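Local coordinates for protein jasmonate-induced oxygenase 2 (Arabidopsis thaliana, PDB 6LSV) that hydroxylates the plant defence hormone jasmonate at carbon 12, using iron, 2-oxoglutarate and molecular oxygen, and so takes part in jasmonate signalling, at residues 228-238 and 262-271; 302-311 and 323-333. All blocks are in the same frame, centred on the assembly; numbering follows the deposited sequence.

Interaction 1: residues 228-238 and 262-271; sequences SDPGGMTILLP and AFIVNIGDQI. With FE (Fe (III) ion), chain E; AKG (2-oxoglutaric acid), chain C.
Three hydroxyl groups grip the carboxylate of Asp269: Ser228 OG donates to OD1 at 2.7 Å, Ser281 also bonds OD1, and Tyr332 bonds OD2. Residues 228-238 and 262-271 are antiparallel neighbours in the double-stranded β-helix (jelly-roll) core of the 2-oxoglutarate oxygenases, and this buried acid ties the start of helix 269-274 to the turn carrying the iron ligand Asp229. The helix N terminus faces that turn: Asp269 N donates to Asp229 O at 161°, and Gln270 N meets Gly231 O from above the carbonyl plane. Gln270, bent at its second torsion (chi2 -48°), folds back so that NE2 reaches Pro230 O, with that oxygen almost in its amide plane. Glycine suits this tight passage: Gly268, the N-cap, donates its N to Gly232 O and passes close to Gly231 O. The bulge formed by Gly232 and Met233 opposite Tyr301 leads into strand 233-237, whose axis runs at 159° to that of strand 263-267, close to antiparallel.

Alternating side chains divide the sheet. On one face Ile235 lays CG2 over the Phe263 ring, 3.9 Å from its centroid, while Leu236 O lies in the plane at that ring's edge. Met233 bends at chi3 to bring CE against Val265 CG1. Apolar Ile235 and Phe263 also suit packing against helix 161-186. The other face, with Thr234, Leu236, Asn266 and Ile264, looks into the active site. Asp229 OD1 binds the iron, together with His227, His284 and 2-oxoglutarate O1. Thr234 OG1 lies close to OD2 in the second shell, at a doubtfully short modelled distance, and probably helps fix the carboxylate's rotation. Both methyls of Leu236 pack against one side of the oxoglutarate chain, CD1 and CD2 each 3.7 Å from its C4.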
loop_
_atom_site.group_PDB
_atom_site.type_symbol
_atom_site.label_atom_id
_atom_site.label_comp_id
_atom_site.label_asym_id
_atom_site.label_seq_id
_atom_site.Cartn_x
_atom_site.Cartn_y
_atom_site.Cartn_z
ATOM N N SER A 228 3.717 7.040 3.423
ATOM C CA SER A 228 4.478 6.024 2.718
ATOM C C SER A 228 4.171 4.672 3.349
ATOM O O SER A 228 3.834 4.586 4.536
ATOM C CB SER A 228 5.984 6.307 2.762
ATOM O OG SER A 228 6.454 6.433 4.091
ATOM N N ASP A 229 4.267 3.621 2.548
ATOM C CA ASP A 229 3.961 2.286 3.048
ATOM C C ASP A 229 5.053 1.828 4.008
ATOM O O ASP A 229 6.242 1.950 3.691
ATOM C CB ASP A 229 3.819 1.305 1.892
ATOM C CG ASP A 229 2.621 1.615 1.024
ATOM O OD1 ASP A 229 1.603 2.080 1.575
ATOM O OD2 ASP A 229 2.699 1.413 -0.205
ATOM N N PRO A 230 4.694 1.305 5.183
ATOM C CA PRO A 230 5.728 0.952 6.171
ATOM C C PRO A 230 6.598 -0.222 5.760
ATOM O O PRO A 230 7.753 -0.297 6.198
ATOM C CB PRO A 230 4.911 0.625 7.429
ATOM C CG PRO A 230 3.559 0.252 6.922
ATOM C CD PRO A 230 3.330 1.069 5.687
ATOM N N GLY A 231 6.088 -1.139 4.944
ATOM C CA GLY A 231 6.778 -2.378 4.655
ATOM C C GLY A 231 7.852 -2.242 3.596
ATOM O O GLY A 231 8.394 -1.161 3.348
ATOM N N GLY A 232 8.157 -3.372 2.959
ATOM C CA GLY A 232 9.226 -3.448 1.981
ATOM C C GLY A 232 8.884 -2.804 0.655
ATOM O O GLY A 232 9.415 -1.742 0.322
ATOM N N MET A 233 8.016 -3.446 -0.123
ATOM C CA MET A 233 7.503 -2.850 -1.345
ATOM C C MET A 233 6.017 -3.147 -1.459
ATOM O O MET A 233 5.519 -4.138 -0.918
ATOM C CB MET A 233 8.229 -3.359 -2.601
ATOM C CG MET A 233 8.414 -4.862 -2.669
ATOM S SD MET A 233 9.037 -5.396 -4.278
ATOM C CE MET A 233 7.580 -5.175 -5.295
ATOM N N THR A 234 5.311 -2.268 -2.163
ATOM C CA THR A 234 3.893 -2.435 -2.434
ATOM C C THR A 234 3.686 -2.640 -3.926
ATOM O O THR A 234 4.236 -1.893 -4.743
ATOM C CB THR A 234 3.087 -1.223 -1.957
ATOM O OG1 THR A 234 3.385 -0.955 -0.580
ATOM C CG2 THR A 234 1.591 -1.479 -2.106
ATOM N N ILE A 235 2.910 -3.657 -4.276
ATOM C CA ILE A 235 2.429 -3.841 -5.638
ATOM C C ILE A 235 0.977 -3.384 -5.645
ATOM O O ILE A 235 0.111 -4.018 -5.032
ATOM C CB ILE A 235 2.586 -5.293 -6.113
ATOM C CG1 ILE A 235 4.067 -5.677 -6.146
ATOM C CG2 ILE A 235 1.989 -5.474 -7.502
ATOM C CD1 ILE A 235 4.319 -7.119 -6.507
ATOM N N LEU A 236 0.715 -2.267 -6.318
ATOM C CA LEU A 236 -0.573 -1.590 -6.275
ATOM C C LEU A 236 -1.312 -1.802 -7.588
ATOM O O LEU A 236 -0.765 -1.535 -8.665
ATOM C CB LEU A 236 -0.379 -0.093 -6.008
ATOM C CG LEU A 236 -1.571 0.866 -5.963
ATOM C CD1 LEU A 236 -2.592 0.436 -4.922
ATOM C CD2 LEU A 236 -1.081 2.281 -5.675
ATOM N N LEU A 237 -2.550 -2.290 -7.498
ATOM C CA LEU A 237 -3.442 -2.376 -8.651
ATOM C C LEU A 237 -4.492 -1.286 -8.498
ATOM O O LEU A 237 -5.528 -1.499 -7.854
ATOM C CB LEU A 237 -4.096 -3.754 -8.761
ATOM C CG LEU A 237 -5.012 -3.933 -9.975
ATOM C CD1 LEU A 237 -4.322 -3.446 -11.243
ATOM C CD2 LEU A 237 -5.448 -5.385 -10.127
ATOM N N PRO A 238 -4.267 -0.099 -9.045
ATOM C CA PRO A 238 -5.238 0.982 -8.882
ATOM C C PRO A 238 -6.461 0.759 -9.757
ATOM O O PRO A 238 -6.444 -0.015 -10.714
ATOM C CB PRO A 238 -4.463 2.230 -9.319
ATOM C CG PRO A 238 -3.429 1.719 -10.261
ATOM C CD PRO A 238 -3.098 0.309 -9.846
ATOM N N ALA A 262 -1.321 -2.898 -15.959
ATOM C CA ALA A 262 -0.033 -2.667 -15.335
ATOM C C ALA A 262 -0.205 -2.592 -13.821
ATOM O O ALA A 262 -1.299 -2.347 -13.305
ATOM C CB ALA A 262 0.602 -1.375 -15.860
ATOM N N PHE A 263 0.893 -2.830 -13.113
ATOM C CA PHE A 263 0.975 -2.573 -11.685
ATOM C C PHE A 263 1.818 -1.330 -11.447
ATOM O O PHE A 263 2.600 -0.907 -12.303
ATOM C CB PHE A 263 1.598 -3.750 -10.929
ATOM C CG PHE A 263 0.733 -4.971 -10.876
ATOM C CD1 PHE A 263 -0.413 -4.992 -10.097
ATOM C CD2 PHE A 263 1.085 -6.111 -11.580
ATOM C CE1 PHE A 263 -1.200 -6.120 -10.034
ATOM C CE2 PHE A 263 0.300 -7.246 -11.523
ATOM C CZ PHE A 263 -0.843 -7.252 -10.745
ATOM N N ILE A 264 1.651 -0.742 -10.270
ATOM C CA ILE A 264 2.558 0.282 -9.775
ATOM C C ILE A 264 3.337 -0.329 -8.623
ATOM O O ILE A 264 2.744 -0.887 -7.689
ATOM C CB ILE A 264 1.811 1.556 -9.345
ATOM C CG1 ILE A 264 1.295 2.299 -10.580
ATOM C CG2 ILE A 264 2.729 2.459 -8.534
ATOM C CD1 ILE A 264 0.190 3.288 -10.292
ATOM N N VAL A 265 4.659 -0.266 -8.712
ATOM C CA VAL A 265 5.547 -0.805 -7.691
ATOM C C VAL A 265 5.974 0.351 -6.802
ATOM O O VAL A 265 6.594 1.311 -7.275
ATOM C CB VAL A 265 6.759 -1.513 -8.319
ATOM C CG1 VAL A 265 7.611 -2.179 -7.253
ATOM C CG2 VAL A 265 6.299 -2.533 -9.348
ATOM N N ASN A 266 5.625 0.277 -5.522
ATOM C CA ASN A 266 5.968 1.312 -4.558
ATOM C C ASN A 266 7.132 0.839 -3.702
ATOM O O ASN A 266 7.080 -0.252 -3.127
ATOM C CB ASN A 266 4.777 1.654 -3.660
ATOM C CG ASN A 266 3.735 2.503 -4.362
ATOM O OD1 ASN A 266 3.991 3.073 -5.422
ATOM N ND2 ASN A 266 2.552 2.600 -3.764
ATOM N N ILE A 267 8.181 1.656 -3.629
ATOM C CA ILE A 267 9.213 1.446 -2.624
ATOM C C ILE A 267 8.616 1.732 -1.253
ATOM O O ILE A 267 8.001 2.784 -1.035
ATOM C CB ILE A 267 10.431 2.341 -2.899
ATOM C CG1 ILE A 267 11.048 2.021 -4.268
ATOM C CG2 ILE A 267 11.461 2.205 -1.782
ATOM C CD1 ILE A 267 11.750 0.682 -4.334
ATOM N N GLY A 268 8.771 0.790 -0.327
ATOM C CA GLY A 268 8.276 0.986 1.018
ATOM C C GLY A 268 9.337 1.529 1.963
ATOM O O GLY A 268 10.510 1.671 1.608
ATOM N N ASP A 269 8.893 1.826 3.189
ATOM C CA ASP A 269 9.792 2.382 4.197
ATOM C C ASP A 269 10.952 1.439 4.491
ATOM O O ASP A 269 12.083 1.887 4.722
ATOM C CB ASP A 269 9.015 2.685 5.480
ATOM C CG ASP A 269 8.355 4.052 5.458
ATOM O OD1 ASP A 269 8.558 4.802 4.476
ATOM O OD2 ASP A 269 7.637 4.378 6.429
ATOM N N GLN A 270 10.694 0.129 4.487
ATOM C CA GLN A 270 11.739 -0.827 4.835
ATOM C C GLN A 270 12.860 -0.843 3.802
ATOM O O GLN A 270 14.030 -1.016 4.165
ATOM C CB GLN A 270 11.138 -2.223 4.995
ATOM C CG GLN A 270 10.169 -2.340 6.161
ATOM C CD GLN A 270 10.729 -1.747 7.441
ATOM O OE1 GLN A 270 11.805 -2.132 7.897
ATOM N NE2 GLN A 270 10.003 -0.798 8.023
ATOM N N ILE A 271 12.535 -0.657 2.522
ATOM C CA ILE A 271 13.583 -0.655 1.508
ATOM C C ILE A 271 14.360 0.656 1.535
ATOM O O ILE A 271 15.576 0.660 1.310
ATOM C CB ILE A 271 12.984 -0.950 0.123
ATOM C CG1 ILE A 271 12.534 -2.410 0.054
ATOM C CG2 ILE A 271 13.986 -0.653 -0.986
ATOM C CD1 ILE A 271 12.131 -2.872 -1.328
HETATM FE FE FE E . -0.449 2.957 0.563
HETATM C C1 AKG C . -2.673 2.041 -0.470
HETATM O O1 AKG C . -1.490 1.625 -0.531
HETATM O O2 AKG C . -3.448 1.571 0.408
HETATM C C2 AKG C . -3.142 3.127 -1.446
HETATM O O5 AKG C . -2.609 4.185 -1.417
HETATM C C3 AKG C . -4.274 2.887 -2.454
HETATM C C4 AKG C . -3.952 3.623 -3.757
HETATM C C5 AKG C . -5.205 3.791 -4.619
HETATM O O3 AKG C . -5.122 3.852 -5.874
HETATM O O4 AKG C . -6.329 3.872 -4.064
HETATM O O HOH W 1 5.711 3.668 -0.325
#

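Interaction 2: residues 302-311 and 323-333; sequences NPKSDIPIQP and LYPPMTFDQYR. With JAA ({(1R,2R)-3-oxo-2-[(2Z)-pent-2-en-1-yl]cyclopentyl}acetic acid), chain D.
Ser305 O receives Asp330 N at 2.9 Å in the carbonyl plane, joining the turn 304-307 to the first turn of helix 329-332. Ser305 OG adds a weak bond to Asp330 OD2. Thr328 is the helix N-cap: its OG1, held between backbone N and carbonyl carbon (chi1 71°), accepts from Gln331 N, a role suited to a short hydroxyl side chain. Farther along, Ile309 and Met327 exchange both backbone N-H...O bonds, pairing two short antiparallel strands where prolines restrict further pairing.

Asn302 spans two environments. Its OD1 accepts from Gly232 N, ND2 donates to a water at 2.8 Å, and the amide crosses the Phe329 ring with the planes 46° apart. That ring in turn lies against the guanidinium of Arg333, CE2 being 3.3 Å above its plane, over its centre. Bent at chi3, Arg333 presents an edge to jasmonate: NH2 donates to O02 at 2.7 Å, nearly straight at 172°, and NE to O03. NH1 has Asp330 OD1 as a long salt-bridge partner at 3.8 Å. Arg208 and Arg337 also bond the ligand. Two donors side by side on the NE and NH2 edge match the two oxygens of a carboxylate, so this contact probably helps recognise that group of jasmonate.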
loop_
_atom_site.group_PDB
_atom_site.type_symbol
_atom_site.label_atom_id
_atom_site.label_comp_id
_atom_site.label_asym_id
_atom_site.label_seq_id
_atom_site.Cartn_x
_atom_site.Cartn_y
_atom_site.Cartn_z
ATOM N N ASN A 302 6.821 -7.821 2.474
ATOM C CA ASN A 302 7.492 -7.296 3.648
ATOM C C ASN A 302 8.614 -8.215 4.108
ATOM O O ASN A 302 8.579 -9.423 3.857
ATOM C CB ASN A 302 6.490 -7.106 4.793
ATOM C CG ASN A 302 5.389 -6.127 4.444
ATOM O OD1 ASN A 302 5.620 -5.139 3.747
ATOM N ND2 ASN A 302 4.181 -6.401 4.920
ATOM N N PRO A 303 9.627 -7.672 4.778
ATOM C CA PRO A 303 10.629 -8.535 5.408
ATOM C C PRO A 303 10.022 -9.292 6.576
ATOM O O PRO A 303 9.062 -8.839 7.203
ATOM C CB PRO A 303 11.704 -7.550 5.882
ATOM C CG PRO A 303 10.998 -6.247 6.018
ATOM C CD PRO A 303 9.916 -6.240 4.977
ATOM N N LYS A 304 10.586 -10.468 6.848
ATOM C CA LYS A 304 10.237 -11.217 8.051
ATOM C C LYS A 304 10.232 -10.292 9.268
ATOM O O LYS A 304 11.208 -9.585 9.529
ATOM C CB LYS A 304 11.234 -12.363 8.236
ATOM C CG LYS A 304 10.831 -13.416 9.243
ATOM C CD LYS A 304 11.765 -14.617 9.179
ATOM C CE LYS A 304 11.449 -15.631 10.264
ATOM N NZ LYS A 304 11.526 -15.033 11.623
ATOM N N SER A 305 9.120 -10.302 10.010
ATOM C CA SER A 305 8.792 -9.191 10.902
ATOM C C SER A 305 9.668 -9.121 12.153
ATOM O O SER A 305 9.684 -8.078 12.816
ATOM C CB SER A 305 7.314 -9.263 11.307
ATOM O OG SER A 305 6.919 -10.580 11.640
ATOM N N ASP A 306 10.397 -10.179 12.505
ATOM C CA ASP A 306 11.272 -10.102 13.669
ATOM C C ASP A 306 12.734 -9.876 13.297
ATOM O O ASP A 306 13.592 -9.838 14.187
ATOM C CB ASP A 306 11.135 -11.358 14.536
ATOM C CG ASP A 306 11.245 -12.645 13.738
ATOM O OD1 ASP A 306 11.593 -12.586 12.542
ATOM O OD2 ASP A 306 10.997 -13.725 14.316
ATOM N N ILE A 307 13.036 -9.714 12.014
ATOM C CA ILE A 307 14.391 -9.395 11.576
ATOM C C ILE A 307 14.662 -7.922 11.854
ATOM O O ILE A 307 13.901 -7.057 11.393
ATOM C CB ILE A 307 14.589 -9.706 10.085
ATOM C CG1 ILE A 307 14.506 -11.210 9.822
ATOM C CG2 ILE A 307 15.917 -9.145 9.596
ATOM C CD1 ILE A 307 14.778 -11.575 8.373
ATOM N N PRO A 308 15.712 -7.586 12.602
ATOM C CA PRO A 308 16.079 -6.170 12.766
ATOM C C PRO A 308 16.536 -5.586 11.437
ATOM O O PRO A 308 17.536 -6.019 10.863
ATOM C CB PRO A 308 17.215 -6.209 13.796
ATOM C CG PRO A 308 17.080 -7.528 14.480
ATOM C CD PRO A 308 16.514 -8.473 13.456
ATOM N N ILE A 309 15.784 -4.609 10.946
ATOM C CA ILE A 309 16.060 -3.974 9.665
ATOM C C ILE A 309 16.977 -2.783 9.898
ATOM O O ILE A 309 16.716 -1.945 10.771
ATOM C CB ILE A 309 14.755 -3.534 8.982
ATOM C CG1 ILE A 309 13.908 -4.753 8.606
ATOM C CG2 ILE A 309 15.051 -2.666 7.764
ATOM C CD1 ILE A 309 14.602 -5.717 7.677
ATOM N N GLN A 310 18.052 -2.708 9.124
ATOM C CA GLN A 310 18.971 -1.580 9.187
ATOM C C GLN A 310 19.600 -1.408 7.815
ATOM O O GLN A 310 19.487 -2.292 6.956
ATOM C CB GLN A 310 20.046 -1.786 10.264
ATOM C CG GLN A 310 20.786 -3.104 10.190
ATOM C CD GLN A 310 21.892 -3.190 11.222
ATOM O OE1 GLN A 310 22.644 -2.237 11.416
ATOM N NE2 GLN A 310 21.985 -4.327 11.901
ATOM N N PRO A 311 20.242 -0.269 7.563
ATOM C CA PRO A 311 20.938 -0.087 6.282
ATOM C C PRO A 311 21.914 -1.219 6.004
ATOM O O PRO A 311 22.680 -1.631 6.877
ATOM C CB PRO A 311 21.660 1.250 6.465
ATOM C CG PRO A 311 20.826 1.992 7.442
ATOM C CD PRO A 311 20.235 0.968 8.367
ATOM N N LEU A 323 22.151 5.577 8.144
ATOM C CA LEU A 323 21.270 6.675 8.521
ATOM C C LEU A 323 20.145 6.268 9.467
ATOM O O LEU A 323 19.430 7.149 9.958
ATOM C CB LEU A 323 20.667 7.315 7.268
ATOM C CG LEU A 323 21.626 8.125 6.395
ATOM C CD1 LEU A 323 21.141 8.162 4.952
ATOM C CD2 LEU A 323 21.792 9.533 6.943
ATOM N N TYR A 324 19.968 4.974 9.741
ATOM C CA TYR A 324 18.888 4.511 10.607
ATOM C C TYR A 324 19.388 3.426 11.551
ATOM O O TYR A 324 20.172 2.558 11.143
ATOM C CB TYR A 324 17.700 3.956 9.803
ATOM C CG TYR A 324 17.226 4.822 8.654
ATOM C CD1 TYR A 324 17.818 4.731 7.401
ATOM C CD2 TYR A 324 16.170 5.710 8.817
ATOM C CE1 TYR A 324 17.383 5.512 6.344
ATOM C CE2 TYR A 324 15.726 6.492 7.762
ATOM C CZ TYR A 324 16.338 6.391 6.530
ATOM O OH TYR A 324 15.905 7.166 5.479
ATOM N N PRO A 325 18.948 3.443 12.806
ATOM C CA PRO A 325 19.277 2.354 13.729
ATOM C C PRO A 325 18.477 1.107 13.399
ATOM O O PRO A 325 17.491 1.172 12.650
ATOM C CB PRO A 325 18.877 2.924 15.097
ATOM C CG PRO A 325 17.818 3.923 14.781
ATOM C CD PRO A 325 18.237 4.540 13.481
ATOM N N PRO A 326 18.868 -0.051 13.933
ATOM C CA PRO A 326 18.114 -1.279 13.648
ATOM C C PRO A 326 16.764 -1.291 14.351
ATOM O O PRO A 326 16.628 -0.835 15.489
ATOM C CB PRO A 326 19.028 -2.388 14.182
ATOM C CG PRO A 326 19.883 -1.704 15.210
ATOM C CD PRO A 326 20.113 -0.328 14.670
ATOM N N MET A 327 15.761 -1.828 13.655
ATOM C CA MET A 327 14.421 -1.969 14.213
ATOM C C MET A 327 13.670 -3.016 13.409
ATOM O O MET A 327 13.662 -2.962 12.175
ATOM C CB MET A 327 13.664 -0.632 14.195
ATOM C CG MET A 327 12.254 -0.703 14.771
ATOM S SD MET A 327 11.348 0.860 14.670
ATOM C CE MET A 327 11.761 1.613 16.240
ATOM N N THR A 328 13.051 -3.968 14.100
ATOM C CA THR A 328 12.261 -4.972 13.408
ATOM C C THR A 328 11.037 -4.329 12.763
ATOM O O THR A 328 10.601 -3.237 13.142
ATOM C CB THR A 328 11.814 -6.076 14.369
ATOM O OG1 THR A 328 10.823 -5.557 15.264
ATOM C CG2 THR A 328 12.993 -6.599 15.170
ATOM N N PHE A 329 10.484 -5.019 11.764
ATOM C CA PHE A 329 9.244 -4.552 11.159
ATOM C C PHE A 329 8.058 -4.723 12.100
ATOM O O PHE A 329 7.063 -4.002 11.966
ATOM C CB PHE A 329 8.985 -5.282 9.841
ATOM C CG PHE A 329 7.793 -4.767 9.093
ATOM C CD1 PHE A 329 7.671 -3.415 8.811
ATOM C CD2 PHE A 329 6.791 -5.627 8.682
ATOM C CE1 PHE A 329 6.570 -2.932 8.126
ATOM C CE2 PHE A 329 5.688 -5.154 7.997
ATOM C CZ PHE A 329 5.577 -3.802 7.718
ATOM N N ASP A 330 8.148 -5.657 13.050
ATOM C CA ASP A 330 7.119 -5.767 14.078
ATOM C C ASP A 330 7.046 -4.501 14.920
ATOM O O ASP A 330 5.953 -4.027 15.249
ATOM C CB ASP A 330 7.395 -6.978 14.963
ATOM C CG ASP A 330 6.723 -8.228 14.455
ATOM O OD1 ASP A 330 5.720 -8.098 13.720
ATOM O OD2 ASP A 330 7.190 -9.336 14.795
ATOM N N GLN A 331 8.203 -3.941 15.283
ATOM C CA GLN A 331 8.214 -2.687 16.027
ATOM C C GLN A 331 7.788 -1.524 15.143
ATOM O O GLN A 331 7.044 -0.641 15.582
ATOM C CB GLN A 331 9.606 -2.422 16.599
ATOM C CG GLN A 331 9.924 -3.159 17.880
ATOM C CD GLN A 331 11.369 -3.625 17.927
ATOM O OE1 GLN A 331 12.286 -2.877 17.585
ATOM N NE2 GLN A 331 11.578 -4.862 18.359
ATOM N N TYR A 332 8.256 -1.510 13.894
ATOM C CA TYR A 332 8.034 -0.361 13.023
ATOM C C TYR A 332 6.560 -0.199 12.676
ATOM O O TYR A 332 6.018 0.911 12.732
ATOM C CB TYR A 332 8.870 -0.505 11.753
ATOM C CG TYR A 332 8.918 0.744 10.905
ATOM C CD1 TYR A 332 7.889 1.050 10.024
ATOM C CD2 TYR A 332 9.993 1.617 10.988
ATOM C CE1 TYR A 332 7.930 2.192 9.251
ATOM C CE2 TYR A 332 10.043 2.760 10.216
ATOM C CZ TYR A 332 9.009 3.041 9.349
ATOM O OH TYR A 332 9.052 4.176 8.581
ATOM N N ARG A 333 5.896 -1.293 12.307
ATOM C CA ARG A 333 4.526 -1.200 11.817
ATOM C C ARG A 333 3.554 -0.673 12.866
ATOM O O ARG A 333 2.439 -0.278 12.508
ATOM C CB ARG A 333 4.062 -2.565 11.310
ATOM C CG ARG A 333 3.750 -3.544 12.420
ATOM C CD ARG A 333 3.887 -4.963 11.938
ATOM N NE ARG A 333 3.218 -5.157 10.658
ATOM C CZ ARG A 333 3.198 -6.311 10.005
ATOM N NH1 ARG A 333 3.816 -7.366 10.519
ATOM N NH2 ARG A 333 2.566 -6.410 8.842
HETATM O O01 JAA D . -4.158 -1.394 6.876
HETATM O O02 JAA D . 1.493 -4.134 7.897
HETATM O O03 JAA D . 1.138 -3.420 9.919
HETATM C C04 JAA D . -1.065 -2.452 7.734
HETATM C C05 JAA D . -1.973 -1.187 7.264
HETATM C C06 JAA D . -1.835 -3.022 8.955
HETATM C C07 JAA D . -3.104 -2.480 8.898
HETATM C C08 JAA D . -3.180 -1.602 7.514
HETATM C C09 JAA D . -1.791 -0.878 5.713
HETATM C C10 JAA D . 0.253 -2.059 8.118
HETATM C C11 JAA D . -0.617 0.079 5.500
HETATM C C12 JAA D . 1.004 -3.273 8.675
HETATM C C13 JAA D . -0.724 1.154 4.742
HETATM C C14 JAA D . -2.034 1.501 4.039
HETATM C C15 JAA D . -2.421 2.943 4.363
HETATM O O HOH W 2 3.696 -8.606 6.511
HETATM O O HOH W 3 15.187 -0.037 10.821
#

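From the N terminus, interaction 1 comes first: residues 228-238 are joined to 262-271 across a 23-residue connection that holds strands 245-248 and 253-255, closing that excursion against the central sheet. The chain then leaves helix 269-274, returns through strand 294-302, and enters interaction 2, where 302-311 meets 323-333 across an 11-residue loop without helix or strand. The two contacts follow in series, neither nested nor crossed, with centres about 16 Å apart. They nevertheless touch, since the side chain of Gln270 packs on Ile309. The catalytic core is thereby tied to the C-terminal region that helps bind jasmonate.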